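Local structure of coronin (Toxoplasma gondii, 4OZU) at residues R245-W250 with P258-E263; T222-L227 with P273-T278; R105-P110 with K120-T125. The protein probably binds actin filaments; the part described here is its N-terminal WD40 beta-propeller of the coronin family. All coordinates share one frame; numbering follows the deposited sequence. Where two conformers were deposited one is given.

Interaction 1 (R245-W250 with P258-E263)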
loop_
_atom_site.group_PDB
_atom_site.type_symbol
_atom_site.label_atom_id
_atom_site.label_comp_id
_atom_site.label_asym_id
_atom_site.label_seq_id
_atom_site.Cartn_x
_atom_site.Cartn_y
_atom_site.Cartn_z
ATOM N N ARG A 245 7.247 -11.535 16.660
ATOM C CA ARG A 245 6.513 -11.136 15.460
ATOM C C ARG A 245 6.010 -12.374 14.726
ATOM O O ARG A 245 6.735 -13.353 14.555
ATOM C CB ARG A 245 7.384 -10.268 14.541
ATOM C CG ARG A 245 7.878 -8.998 15.237
ATOM C CD ARG A 245 8.338 -7.907 14.277
ATOM N NE ARG A 245 9.535 -8.279 13.531
ATOM C CZ ARG A 245 10.270 -7.424 12.829
ATOM N NH1 ARG A 245 9.936 -6.139 12.780
ATOM N NH2 ARG A 245 11.350 -7.850 12.186
ATOM N N GLU A 246 4.748 -12.323 14.316
ATOM C CA GLU A 246 4.096 -13.467 13.704
ATOM C C GLU A 246 3.100 -13.018 12.648
ATOM O O GLU A 246 2.850 -11.828 12.478
ATOM C CB GLU A 246 3.389 -14.303 14.768
ATOM C CG GLU A 246 2.399 -13.504 15.589
ATOM C CD GLU A 246 1.719 -14.335 16.655
ATOM O OE1 GLU A 246 2.390 -15.200 17.255
ATOM O OE2 GLU A 246 0.508 -14.129 16.881
ATOM N N MET A 247 2.514 -13.979 11.949
ATOM C CA MET A 247 1.582 -13.668 10.879
ATOM C C MET A 247 0.486 -14.710 10.803
ATOM O O MET A 247 0.624 -15.814 11.332
ATOM C CB MET A 247 2.308 -13.594 9.540
ATOM C CG MET A 247 3.025 -14.874 9.186
ATOM S SD MET A 247 4.036 -14.727 7.703
ATOM C CE MET A 247 4.910 -16.291 7.742
ATOM N N ALA A 248 -0.598 -14.349 10.131
ATOM C CA ALA A 248 -1.729 -15.243 9.975
ATOM C C ALA A 248 -2.451 -14.985 8.667
ATOM O O ALA A 248 -2.476 -13.858 8.169
ATOM C CB ALA A 248 -2.688 -15.098 11.139
ATOM N N ILE A 249 -3.009 -16.060 8.116
ATOM C CA ILE A 249 -3.912 -16.002 6.971
ATOM C C ILE A 249 -5.317 -16.318 7.471
ATOM O O ILE A 249 -5.509 -17.276 8.221
ATOM C CB ILE A 249 -3.505 -16.996 5.864
ATOM C CG1 ILE A 249 -2.159 -16.590 5.257
ATOM C CG2 ILE A 249 -4.593 -17.075 4.777
ATOM C CD1 ILE A 249 -1.612 -17.572 4.239
ATOM N N TRP A 250 -6.278 -15.496 7.060
ATOM C CA TRP A 250 -7.667 -15.627 7.476
ATOM C C TRP A 250 -8.569 -15.774 6.280
ATOM O O TRP A 250 -8.380 -15.112 5.262
ATOM C CB TRP A 250 -8.125 -14.410 8.278
ATOM C CG TRP A 250 -7.208 -14.076 9.377
ATOM C CD1 TRP A 250 -6.065 -13.330 9.295
ATOM C CD2 TRP A 250 -7.331 -14.479 10.743
ATOM N NE1 TRP A 250 -5.476 -13.240 10.527
ATOM C CE2 TRP A 250 -6.228 -13.942 11.432
ATOM C CE3 TRP A 250 -8.261 -15.245 11.446
ATOM C CZ2 TRP A 250 -6.035 -14.143 12.794
ATOM C CZ3 TRP A 250 -8.070 -15.443 12.793
ATOM C CH2 TRP A 250 -6.964 -14.894 13.458
ATOM N N PRO A 258 -7.290 -18.757 12.355
ATOM C CA PRO A 258 -6.456 -18.651 11.156
ATOM C C PRO A 258 -6.519 -19.912 10.310
ATOM O O PRO A 258 -6.692 -21.011 10.841
ATOM C CB PRO A 258 -5.037 -18.451 11.714
ATOM C CG PRO A 258 -5.209 -18.058 13.129
ATOM C CD PRO A 258 -6.499 -18.657 13.591
ATOM N N VAL A 259 -6.401 -19.732 9.000
ATOM C CA VAL A 259 -6.178 -20.834 8.085
ATOM C C VAL A 259 -4.734 -21.293 8.237
ATOM O O VAL A 259 -4.425 -22.482 8.128
ATOM C CB VAL A 259 -6.453 -20.419 6.628
ATOM C CG1 VAL A 259 -6.036 -21.526 5.660
ATOM C CG2 VAL A 259 -7.921 -20.075 6.449
ATOM N N TYR A 260 -3.867 -20.326 8.519
ATOM C CA TYR A 260 -2.439 -20.555 8.669
ATOM C C TYR A 260 -1.876 -19.522 9.651
ATOM O O TYR A 260 -2.292 -18.359 9.644
ATOM C CB TYR A 260 -1.743 -20.463 7.302
ATOM C CG TYR A 260 -0.238 -20.564 7.361
ATOM C CD1 TYR A 260 0.393 -21.789 7.514
ATOM C CD2 TYR A 260 0.550 -19.428 7.267
ATOM C CE1 TYR A 260 1.770 -21.879 7.572
ATOM C CE2 TYR A 260 1.927 -19.506 7.323
ATOM C CZ TYR A 260 2.533 -20.731 7.472
ATOM O OH TYR A 260 3.908 -20.794 7.521
ATOM N N HIS A 261 -0.958 -19.951 10.509
ATOM C CA HIS A 261 -0.331 -19.059 11.482
ATOM C C HIS A 261 1.124 -19.462 11.652
ATOM O O HIS A 261 1.432 -20.654 11.752
ATOM C CB HIS A 261 -1.064 -19.123 12.826
ATOM C CG HIS A 261 -0.517 -18.196 13.870
ATOM N ND1 HIS A 261 0.573 -18.514 14.652
ATOM C CD2 HIS A 261 -0.920 -16.966 14.270
ATOM C CE1 HIS A 261 0.825 -17.517 15.482
ATOM N NE2 HIS A 261 -0.068 -16.565 15.272
ATOM N N ALA A 262 2.023 -18.480 11.686
ATOM C CA ALA A 262 3.442 -18.776 11.864
ATOM C C ALA A 262 4.204 -17.625 12.501
ATOM O O ALA A 262 3.884 -16.453 12.291
ATOM C CB ALA A 262 4.073 -19.133 10.522
ATOM N N GLU A 263 5.220 -17.978 13.278
ATOM C CA GLU A 263 6.159 -17.006 13.820
ATOM C C GLU A 263 7.065 -16.497 12.699
ATOM O O GLU A 263 7.398 -17.242 11.775
ATOM C CB GLU A 263 6.983 -17.637 14.948
ATOM C CG GLU A 263 7.928 -16.677 15.660
ATOM C CD GLU A 263 8.642 -17.323 16.839
ATOM O OE1 GLU A 263 8.152 -18.358 17.341
ATOM O OE2 GLU A 263 9.693 -16.797 17.263
#

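Interaction 2 (T222-L227 with P273-T278)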
loop_
_atom_site.group_PDB
_atom_site.type_symbol
_atom_site.label_atom_id
_atom_site.label_comp_id
_atom_site.label_asym_id
_atom_site.label_seq_id
_atom_site.Cartn_x
_atom_site.Cartn_y
_atom_site.Cartn_z
ATOM N N THR A 222 -3.441 -6.788 5.173
ATOM C CA THR A 222 -3.695 -6.515 3.773
ATOM C C THR A 222 -4.466 -7.708 3.210
ATOM O O THR A 222 -4.474 -8.784 3.808
ATOM C CB THR A 222 -2.402 -6.277 2.988
ATOM O OG1 THR A 222 -2.714 -5.685 1.721
ATOM C CG2 THR A 222 -1.643 -7.571 2.788
ATOM N N TRP A 223 -5.115 -7.522 2.069
ATOM C CA TRP A 223 -5.846 -8.607 1.440
ATOM C C TRP A 223 -4.911 -9.451 0.592
ATOM O O TRP A 223 -3.945 -8.935 0.034
ATOM C CB TRP A 223 -6.982 -8.059 0.583
ATOM C CG TRP A 223 -8.100 -7.539 1.394
ATOM C CD1 TRP A 223 -8.172 -6.322 1.993
ATOM C CD2 TRP A 223 -9.322 -8.219 1.704
ATOM N NE1 TRP A 223 -9.369 -6.192 2.661
ATOM C CE2 TRP A 223 -10.091 -7.346 2.501
ATOM C CE3 TRP A 223 -9.844 -9.475 1.385
ATOM C CZ2 TRP A 223 -11.351 -7.688 2.981
ATOM C CZ3 TRP A 223 -11.099 -9.813 1.869
ATOM C CH2 TRP A 223 -11.835 -8.922 2.657
ATOM N N ILE A 224 -5.200 -10.747 0.517
ATOM C CA ILE A 224 -4.441 -11.654 -0.321
ATOM C C ILE A 224 -5.409 -12.476 -1.173
ATOM O O ILE A 224 -5.331 -13.699 -1.228
ATOM C CB ILE A 224 -3.504 -12.560 0.523
ATOM C CG1 ILE A 224 -4.288 -13.257 1.644
ATOM C CG2 ILE A 224 -2.360 -11.728 1.095
ATOM C CD1 ILE A 224 -3.465 -14.224 2.477
ATOM N N ASP A 225 -6.339 -11.770 -1.822
ATOM C CA ASP A 225 -7.163 -12.350 -2.877
ATOM C C ASP A 225 -6.543 -11.941 -4.225
ATOM O O ASP A 225 -5.332 -12.075 -4.401
ATOM C CB ASP A 225 -8.648 -11.940 -2.728
ATOM C CG ASP A 225 -8.875 -10.423 -2.600
ATOM O OD1 ASP A 225 -7.948 -9.644 -2.300
ATOM O OD2 ASP A 225 -10.040 -10.006 -2.774
ATOM N N GLY A 226 -7.332 -11.463 -5.179
ATOM C CA GLY A 226 -6.783 -11.162 -6.487
ATOM C C GLY A 226 -6.371 -12.411 -7.254
ATOM O O GLY A 226 -6.808 -13.528 -6.949
ATOM N N LEU A 227 -5.528 -12.219 -8.265
ATOM C CA LEU A 227 -5.206 -13.281 -9.216
ATOM C C LEU A 227 -4.478 -14.460 -8.593
ATOM O O LEU A 227 -4.783 -15.622 -8.893
ATOM C CB LEU A 227 -4.341 -12.720 -10.347
ATOM C CG LEU A 227 -4.114 -13.678 -11.513
ATOM C CD1 LEU A 227 -5.417 -13.892 -12.263
ATOM C CD2 LEU A 227 -3.019 -13.157 -12.454
ATOM N N PRO A 273 2.608 -5.527 5.654
ATOM C CA PRO A 273 2.526 -6.511 4.572
ATOM C C PRO A 273 2.186 -5.859 3.238
ATOM O O PRO A 273 1.266 -5.041 3.171
ATOM C CB PRO A 273 1.402 -7.440 5.035
ATOM C CG PRO A 273 0.487 -6.540 5.795
ATOM C CD PRO A 273 1.363 -5.491 6.445
ATOM N N ILE A 274 2.939 -6.219 2.198
ATOM C CA ILE A 274 2.698 -5.752 0.838
ATOM C C ILE A 274 2.463 -6.951 -0.069
ATOM O O ILE A 274 3.352 -7.793 -0.222
ATOM C CB ILE A 274 3.889 -4.932 0.298
ATOM C CG1 ILE A 274 4.169 -3.727 1.207
ATOM C CG2 ILE A 274 3.642 -4.492 -1.134
ATOM C CD1 ILE A 274 3.019 -2.746 1.329
ATOM N N PHE A 275 1.274 -7.031 -0.664
ATOM C CA PHE A 275 0.924 -8.148 -1.534
ATOM C C PHE A 275 0.961 -7.768 -3.008
ATOM O O PHE A 275 0.334 -6.798 -3.430
ATOM C CB PHE A 275 -0.465 -8.683 -1.179
ATOM C CG PHE A 275 -0.815 -9.991 -1.851
ATOM C CD1 PHE A 275 0.037 -11.081 -1.778
ATOM C CD2 PHE A 275 -2.020 -10.136 -2.520
ATOM C CE1 PHE A 275 -0.302 -12.284 -2.370
ATOM C CE2 PHE A 275 -2.364 -11.337 -3.117
ATOM C CZ PHE A 275 -1.509 -12.409 -3.040
ATOM N N ASP A 276 1.722 -8.546 -3.769
ATOM C CA ASP A 276 1.707 -8.509 -5.225
ATOM C C ASP A 276 0.632 -9.495 -5.663
ATOM O O ASP A 276 0.859 -10.699 -5.699
ATOM C CB ASP A 276 3.091 -8.872 -5.784
ATOM C CG ASP A 276 3.117 -9.026 -7.310
ATOM O OD1 ASP A 276 2.048 -8.957 -7.959
ATOM O OD2 ASP A 276 4.232 -9.251 -7.863
ATOM N N GLU A 277 -0.549 -8.973 -5.979
ATOM C CA GLU A 277 -1.710 -9.809 -6.256
ATOM C C GLU A 277 -1.529 -10.618 -7.537
ATOM O O GLU A 277 -2.256 -11.581 -7.776
ATOM C CB GLU A 277 -2.969 -8.946 -6.368
ATOM C CG GLU A 277 -3.055 -8.124 -7.657
ATOM C CD GLU A 277 -3.705 -8.890 -8.801
ATOM O OE1 GLU A 277 -4.794 -9.470 -8.591
ATOM O OE2 GLU A 277 -3.126 -8.912 -9.910
ATOM N N THR A 278 -0.569 -10.208 -8.357
ATOM C CA THR A 278 -0.385 -10.793 -9.680
ATOM C C THR A 278 0.513 -12.032 -9.654
ATOM O O THR A 278 0.280 -12.976 -10.411
ATOM C CB THR A 278 0.204 -9.753 -10.660
ATOM O OG1 THR A 278 -0.457 -8.489 -10.473
ATOM C CG2 THR A 278 0.025 -10.212 -12.102
HETATM O O HOH W 1 -0.912 -5.029 -0.270
#

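Interaction 3 (R105-P110 with K120-T125)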
loop_
_atom_site.group_PDB
_atom_site.type_symbol
_atom_site.label_atom_id
_atom_site.label_comp_id
_atom_site.label_asym_id
_atom_site.label_seq_id
_atom_site.Cartn_x
_atom_site.Cartn_y
_atom_site.Cartn_z
ATOM N N ARG A 105 -7.319 15.174 1.707
ATOM C CA ARG A 105 -7.227 16.069 0.559
ATOM C C ARG A 105 -6.963 15.276 -0.713
ATOM O O ARG A 105 -6.099 14.407 -0.733
ATOM C CB ARG A 105 -6.115 17.098 0.777
ATOM C CG ARG A 105 -6.408 18.076 1.904
ATOM C CD ARG A 105 -5.213 18.967 2.212
ATOM N NE ARG A 105 -5.540 19.987 3.212
ATOM C CZ ARG A 105 -5.500 19.800 4.529
ATOM N NH1 ARG A 105 -5.147 18.626 5.034
ATOM N NH2 ARG A 105 -5.810 20.799 5.354
ATOM N N ILE A 106 -7.728 15.572 -1.760
ATOM C CA ILE A 106 -7.513 14.975 -3.074
ATOM C C ILE A 106 -6.794 16.003 -3.935
ATOM O O ILE A 106 -7.223 17.152 -4.036
ATOM C CB ILE A 106 -8.832 14.549 -3.761
ATOM C CG1 ILE A 106 -9.735 13.769 -2.796
ATOM C CG2 ILE A 106 -8.537 13.717 -4.999
ATOM C CD1 ILE A 106 -9.085 12.571 -2.158
ATOM N N TRP A 107 -5.697 15.579 -4.547
ATOM C CA TRP A 107 -4.839 16.466 -5.314
ATOM C C TRP A 107 -4.819 16.090 -6.789
ATOM O O TRP A 107 -4.891 14.912 -7.127
ATOM C CB TRP A 107 -3.418 16.414 -4.766
ATOM C CG TRP A 107 -3.306 16.792 -3.338
ATOM C CD1 TRP A 107 -3.204 15.948 -2.274
ATOM C CD2 TRP A 107 -3.264 18.122 -2.803
ATOM N NE1 TRP A 107 -3.100 16.667 -1.109
ATOM C CE2 TRP A 107 -3.137 18.003 -1.405
ATOM C CE3 TRP A 107 -3.324 19.397 -3.370
ATOM C CZ2 TRP A 107 -3.070 19.111 -0.568
ATOM C CZ3 TRP A 107 -3.254 20.497 -2.538
ATOM C CH2 TRP A 107 -3.129 20.346 -1.151
ATOM N N GLN A 108 -4.709 17.096 -7.653
ATOM C CA GLN A 108 -4.521 16.876 -9.083
ATOM C C GLN A 108 -3.267 17.586 -9.573
ATOM O O GLN A 108 -3.223 18.819 -9.641
ATOM C CB GLN A 108 -5.732 17.356 -9.876
ATOM C CG GLN A 108 -5.668 16.993 -11.353
ATOM C CD GLN A 108 -6.952 17.307 -12.088
ATOM O OE1 GLN A 108 -7.698 18.207 -11.703
ATOM N NE2 GLN A 108 -7.221 16.560 -13.150
ATOM N N LEU A 109 -2.247 16.806 -9.920
ATOM C CA LEU A 109 -0.997 17.362 -10.442
ATOM C C LEU A 109 -1.191 17.951 -11.836
ATOM O O LEU A 109 -2.059 17.503 -12.586
ATOM C CB LEU A 109 0.088 16.282 -10.484
ATOM C CG LEU A 109 0.547 15.769 -9.117
ATOM C CD1 LEU A 109 1.232 14.428 -9.251
ATOM C CD2 LEU A 109 1.475 16.775 -8.456
ATOM N N PRO A 110 -0.376 18.955 -12.198
ATOM C CA PRO A 110 -0.463 19.504 -13.553
ATOM C C PRO A 110 0.020 18.499 -14.586
ATOM O O PRO A 110 0.594 17.478 -14.199
ATOM C CB PRO A 110 0.465 20.725 -13.500
ATOM C CG PRO A 110 1.450 20.395 -12.435
ATOM C CD PRO A 110 0.684 19.608 -11.407
ATOM N N LYS A 120 -1.288 24.054 -3.884
ATOM C CA LYS A 120 -1.801 24.555 -2.610
ATOM C C LYS A 120 -3.265 24.195 -2.402
ATOM O O LYS A 120 -3.698 23.982 -1.270
ATOM C CB LYS A 120 -1.633 26.074 -2.521
ATOM C CG LYS A 120 -0.239 26.522 -2.121
ATOM C CD LYS A 120 -0.213 28.008 -1.786
ATOM C CE LYS A 120 1.106 28.416 -1.150
ATOM N NZ LYS A 120 1.113 29.847 -0.726
ATOM N N GLU A 121 -4.024 24.136 -3.493
ATOM C CA GLU A 121 -5.459 23.869 -3.419
ATOM C C GLU A 121 -5.805 22.452 -3.876
ATOM O O GLU A 121 -5.542 22.087 -5.018
ATOM C CB GLU A 121 -6.228 24.880 -4.271
ATOM C CG GLU A 121 -6.103 26.323 -3.794
ATOM C CD GLU A 121 -6.916 26.612 -2.539
ATOM O OE1 GLU A 121 -7.481 25.665 -1.949
ATOM O OE2 GLU A 121 -6.995 27.796 -2.148
ATOM N N PRO A 122 -6.393 21.637 -2.983
ATOM C CA PRO A 122 -6.887 20.332 -3.433
ATOM C C PRO A 122 -8.092 20.470 -4.352
ATOM O O PRO A 122 -8.790 21.482 -4.278
ATOM C CB PRO A 122 -7.292 19.624 -2.134
ATOM C CG PRO A 122 -6.773 20.456 -1.018
ATOM C CD PRO A 122 -6.620 21.846 -1.544
ATOM N N ILE A 123 -8.338 19.476 -5.198
ATOM C CA ILE A 123 -9.537 19.481 -6.033
ATOM C C ILE A 123 -10.753 19.026 -5.223
ATOM O O ILE A 123 -11.897 19.284 -5.597
ATOM C CB ILE A 123 -9.378 18.582 -7.281
ATOM C CG1 ILE A 123 -9.095 17.129 -6.882
ATOM C CG2 ILE A 123 -8.274 19.128 -8.179
ATOM C CD1 ILE A 123 -9.195 16.161 -8.037
ATOM N N ALA A 124 -10.491 18.347 -4.113
ATOM C CA ALA A 124 -11.540 17.963 -3.175
ATOM C C ALA A 124 -10.970 17.950 -1.761
ATOM O O ALA A 124 -9.870 17.438 -1.527
ATOM C CB ALA A 124 -12.130 16.594 -3.537
ATOM N N THR A 125 -11.721 18.544 -0.837
ATOM C CA THR A 125 -11.346 18.611 0.567
ATOM C C THR A 125 -12.409 17.862 1.370
ATOM O O THR A 125 -13.546 18.314 1.471
ATOM C CB THR A 125 -11.219 20.070 1.050
ATOM O OG1 THR A 125 -10.203 20.734 0.285
ATOM C CG2 THR A 125 -10.850 20.130 2.521
HETATM O O HOH W 2 -4.955 19.837 -6.698
#

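Interaction 1 (R245-W250 with P258-E263)
Strands 245-250 and 260-263 run antiparallel, their axes approaching to 4.7 Å at 172° between N-to-C directions, with Met247-Ala262 and Ile249-Tyr260 as the hydrogen-bonded pairs. Val259 N donates to Ile249 O at 2.7 Å, and Tyr260 N reaches the same oxygen weakly, so Val259 and Tyr260 form a classic beta bulge opposite Ile249. Glu246 and His261 meet on one face of the sheet. His261 NE2 donates to Glu246 OE2 at 3.0 Å. The acceptor lies in the imidazole plane, but the ring comes from above the carboxylate, and the two planes stand 88° apart. The chi1 of Glu246, 56°, sets CG between its backbone N and carbonyl carbon, and the chain runs out straight to the histidine. His213 holds OE2 as well. On the other face, in one of its two conformers, Met247 CE lies 4.1 Å from Ala262 CB and near the edge of the Tyr260 ring. Beyond the bulge, Pro258 CG sits over the six-membered ring of Trp250, 4.0 Å from its centroid, in a CH-pi contact. Thr236 takes the indole NH. Two histidines on one carboxylate oxygen would probably favour a negatively charged Glu246 within this outer hairpin of a propeller blade.

Interaction 2 (T222-L227 with P273-T278)
Phe275 packs against Ile224 and the backbone of 223-225, joining segments 222-227 and 273-278, which head nearly the same way, 12° apart end to end. Its CB starts 3.7 Å from Trp223 O. Chi1 of -170° turns CG away from its own backbone N and sends the ring across to the other segment. CG, CD1 and CE1 lie under Ile224 CG2, which stands over the ring centre, 3.8 Å from the centroid and 12° off the normal, a CH-pi contact. CD2 passes Trp223 O, and CE2 reaches Asp225 O at 3.3 Å, with that oxygen at the ring edge and in its plane. At the tip CZ comes near Ile224 CA. The opposite face has Glu277 N above it, near the rim. At one end of the contact Thr222 CG2 packs on Pro273 CB at 3.8 Å. A water joins Thr222 OG1 to Phe275 N. At the other end the chain of Glu277 bends at chi2 and brings OE1 within 2.9 Å of Leu227 N; the N-H meets OE1 from above the carboxylate plane. Arg389 forms a salt bridge with the same OE1, while Thr278 OG1 donates to OE2. Both carboxylate oxygens are held. Strands 220-223 and 271-275 each lie at one edge of a four-stranded antiparallel sheet. They are the inner strands of successive blades, and their side-chain packing is that of neighbouring blades in WD40 beta-propellers.

Interaction 3 (R105-P110 with K120-T125)
Backbone hydrogen bonds join Ile106 to Ala124 and Ile123. Ile106 N donates to Ala124 O at 2.9 Å, almost straight and in the carbonyl plane. Ile106 O takes Ile123 N at 2.8 Å and, weakly, Ala124 N. Ile123 and Ala124 thus share one partner, a classic beta bulge. A water bridges further along, accepting from Gln108 N and donating to Glu121 O. The strands are the third and fourth of a four-stranded antiparallel blade of the WD40 propeller. Residues 105-109 lie in a predicted WD repeat, and Trp107 fits the tryptophan of the Trp-Asp pair near its end, with Gln108 in the Asp position. Its indole makes the ring contact. Pro122 CG lies over the six-membered ring of Trp107, 3.9 Å from the centroid and 21° off the normal, as a CH-pi contact. Lys120 O sits at the ring edge, and Thr97 receives the indole NH. The aliphatic contacts flank this CH-pi contact. The extended chain of Arg105 runs beside Pro122, with CG 3.8 Å from Pro122 CG, and its guanidinium goes on to a salt bridge with Asp101. Ile106 CG1 packs on Ala124 CB at 3.8 Å, while its CG2 meets Ile123 CG1. With chi1 at 60°, Ile123 CG2 lies beside its backbone N and meets Gln108 CB at 3.5 Å.

Interactions 1 and 3 join the third and fourth strands of two blades on opposite sides of the chain's centre, their own centres about 39 Å apart. Both lie about 20 Å from that centre and are only partly buried. They share a backbone-bonded pairing, a beta bulge and a proline over a tryptophan; only interaction 1 adds a histidine-carboxylate bond across its strands. Interaction 2 lies about 10 Å from the centre and is buried. It joins separate blades through side chains packed on side chains and backbone, one side-chain-to-backbone hydrogen bond and a water. Interaction 1 is nested within its loop, and the two touch where Ile249 CG2 meets Ile224 CD1 at 3.8 Å.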